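Local coordinates for endolysin (PDB 3QAY), which probably cleaves the amide bond between N-acetylmuramic acid and L-alanine in clostridial peptidoglycan, as a zinc-dependent phage amidase, at residues E83-A88 with L143-F148. Numbering follows the deposited sequence.
With ZN (zinc ion), chain E.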
loop_
_atom_site.group_PDB
_atom_site.type_symbol
_atom_site.label_atom_id
_atom_site.label_comp_id
_atom_site.label_asym_id
_atom_site.label_seq_id
_atom_site.Cartn_x
_atom_site.Cartn_y
_atom_site.Cartn_z
ATOM N N GLU A 83 3.576 2.026 0.191
ATOM C CA GLU A 83 3.103 1.399 1.428
ATOM C C GLU A 83 1.634 1.034 1.294
ATOM O O GLU A 83 0.812 1.859 0.911
ATOM C CB GLU A 83 3.311 2.273 2.661
ATOM C CG GLU A 83 2.958 1.533 3.962
ATOM C CD GLU A 83 3.545 2.184 5.191
ATOM O OE1 GLU A 83 2.822 2.976 5.828
ATOM O OE2 GLU A 83 4.730 1.919 5.512
ATOM N N LEU A 84 1.330 -0.212 1.637
ATOM C CA LEU A 84 0.012 -0.781 1.458
ATOM C C LEU A 84 -0.795 -0.638 2.731
ATOM O O LEU A 84 -0.365 -1.076 3.817
ATOM C CB LEU A 84 0.124 -2.263 1.081
ATOM C CG LEU A 84 0.830 -2.563 -0.244
ATOM C CD1 LEU A 84 0.893 -4.065 -0.488
ATOM C CD2 LEU A 84 0.116 -1.859 -1.384
ATOM N N HIS A 85 -1.962 -0.015 2.580
ATOM C CA HIS A 85 -2.954 0.108 3.633
ATOM C C HIS A 85 -4.336 -0.277 3.118
ATOM O O HIS A 85 -4.558 -0.435 1.914
ATOM C CB HIS A 85 -3.007 1.550 4.151
ATOM C CG HIS A 85 -1.828 1.932 4.988
ATOM N ND1 HIS A 85 -1.866 1.946 6.365
ATOM C CD2 HIS A 85 -0.573 2.307 4.643
ATOM C CE1 HIS A 85 -0.688 2.320 6.833
ATOM N NE2 HIS A 85 0.117 2.539 5.809
ATOM N N LEU A 86 -5.251 -0.450 4.068
ATOM C CA LEU A 86 -6.674 -0.479 3.797
ATOM C C LEU A 86 -7.280 0.624 4.651
ATOM O O LEU A 86 -6.748 0.964 5.719
ATOM C CB LEU A 86 -7.296 -1.834 4.151
ATOM C CG LEU A 86 -6.955 -3.058 3.295
ATOM C CD1 LEU A 86 -7.786 -4.264 3.726
ATOM C CD2 LEU A 86 -7.149 -2.802 1.804
ATOM N N ASN A 87 -8.378 1.187 4.167
ATOM C CA ASN A 87 -9.032 2.307 4.811
ATOM C C ASN A 87 -10.072 1.811 5.799
ATOM O O ASN A 87 -10.355 0.612 5.878
ATOM C CB ASN A 87 -9.687 3.206 3.750
ATOM C CG ASN A 87 -9.482 4.690 4.013
ATOM O OD1 ASN A 87 -9.505 5.144 5.160
ATOM N ND2 ASN A 87 -9.291 5.459 2.938
ATOM N N ALA A 88 -10.626 2.748 6.560
ATOM C CA ALA A 88 -11.681 2.452 7.506
ATOM C C ALA A 88 -12.437 3.728 7.853
ATOM O O ALA A 88 -11.882 4.825 7.805
ATOM C CB ALA A 88 -11.101 1.818 8.767
ATOM N N LEU A 143 1.278 6.177 -0.548
ATOM C CA LEU A 143 0.616 5.312 0.399
ATOM C C LEU A 143 -0.707 4.932 -0.227
ATOM O O LEU A 143 -1.547 5.796 -0.483
ATOM C CB LEU A 143 0.422 6.039 1.722
ATOM C CG LEU A 143 -0.134 5.247 2.903
ATOM C CD1 LEU A 143 0.075 6.021 4.191
ATOM C CD2 LEU A 143 -1.612 4.915 2.719
ATOM N N ILE A 144 -0.887 3.643 -0.495
ATOM C CA ILE A 144 -2.104 3.171 -1.147
ATOM C C ILE A 144 -3.099 2.640 -0.118
ATOM O O ILE A 144 -2.786 1.727 0.667
ATOM C CB ILE A 144 -1.817 2.083 -2.205
ATOM C CG1 ILE A 144 -0.751 2.560 -3.193
ATOM C CG2 ILE A 144 -3.103 1.727 -2.955
ATOM C CD1 ILE A 144 -0.336 1.503 -4.214
ATOM N N GLU A 145 -4.287 3.248 -0.115
ATOM C CA GLU A 145 -5.429 2.743 0.628
ATOM C C GLU A 145 -6.349 2.078 -0.401
ATOM O O GLU A 145 -7.233 2.728 -0.969
ATOM C CB GLU A 145 -6.147 3.895 1.343
ATOM C CG GLU A 145 -5.247 4.695 2.297
ATOM C CD GLU A 145 -5.504 4.411 3.771
ATOM O OE1 GLU A 145 -6.499 3.737 4.100
ATOM O OE2 GLU A 145 -4.713 4.888 4.607
ATOM N N SER A 146 -6.124 0.785 -0.631
ATOM C CA SER A 146 -6.729 0.056 -1.765
ATOM C C SER A 146 -8.252 0.014 -1.735
ATOM O O SER A 146 -8.902 0.182 -2.774
ATOM C CB SER A 146 -6.194 -1.381 -1.825
ATOM O OG SER A 146 -4.822 -1.415 -2.180
ATOM N N PHE A 147 -8.803 -0.251 -0.554
ATOM C CA PHE A 147 -10.247 -0.284 -0.321
ATOM C C PHE A 147 -10.499 -0.280 1.192
ATOM O O PHE A 147 -9.543 -0.319 1.970
ATOM C CB PHE A 147 -10.895 -1.513 -0.979
ATOM C CG PHE A 147 -10.342 -2.835 -0.503
ATOM C CD1 PHE A 147 -10.851 -3.451 0.638
ATOM C CD2 PHE A 147 -9.319 -3.466 -1.196
ATOM C CE1 PHE A 147 -10.337 -4.662 1.082
ATOM C CE2 PHE A 147 -8.806 -4.676 -0.763
ATOM C CZ PHE A 147 -9.312 -5.273 0.375
ATOM N N PHE A 148 -11.768 -0.228 1.604
ATOM C CA PHE A 148 -12.115 -0.186 3.031
ATOM C C PHE A 148 -12.221 -1.584 3.638
ATOM O O PHE A 148 -12.993 -2.422 3.176
ATOM C CB PHE A 148 -13.411 0.602 3.261
ATOM C CG PHE A 148 -13.223 2.098 3.248
ATOM C CD1 PHE A 148 -13.416 2.852 4.399
ATOM C CD2 PHE A 148 -12.827 2.747 2.088
ATOM C CE1 PHE A 148 -13.240 4.234 4.387
ATOM C CE2 PHE A 148 -12.638 4.131 2.070
ATOM C CZ PHE A 148 -12.849 4.872 3.222
HETATM ZN ZN ZN E . -3.381 1.641 7.625
HETATM O O HOH W 1 -3.430 -2.002 0.010
HETATM O O HOH W 2 -9.445 3.896 0.579
HETATM O O HOH W 3 -2.749 3.679 8.783
#
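With CG anti to its carbonyl carbon (chi1 -73°), H85 stands up from the sheet beside L143, whose own CG is swung anti to the backbone N (chi1 -174°); the leucine thereby meets the imidazole at a slant, with L143 CD2 3.4 Å from H85 CD2. Two polar contacts fix the rotation of that ring. H85 ND1 binds the zinc ion at 2.0 Å, and H85 NE2 gives a nearly straight hydrogen bond of 2.7 Å to E83 OE1, which lies in the ring plane. E83 is a second-shell residue here, its other carboxylate oxygen being held by K69 and T7; the carboxylate would probably polarise the imidazole, though K69 offsets part of its charge.

Beneath these groups the strands run parallel: I144 N bonds to E83 O, H85 N to I144 O, and S146 N to H85 O. H85 O also accepts from a water that is hydrogen-bonded to S146 OG. A beta bulge then shifts the register by one residue, and N87 N pairs with F147 O at 2.9 Å. Past the bulge, N87 lays its side chain on F148, N87 CB sitting 3.4 Å from the ring centroid and the amide plane only 10° from that of the ring. On the opposite side of the sheet L86 presses CD2 squarely onto the face of F147, 3.5 Å from its centroid, while Y30 meets this phenylalanine edge-to-face.

E145 folds its carboxylate back over H85 CB and N87, on the zinc side. H10, just past strand 3-8, E27 at the start of helix 27-44 and a water join H85 around the metal, near the C-terminal ends of central parallel strands: the zinc site characteristic of an alpha/beta N-acetylmuramoyl-L-alanine amidase.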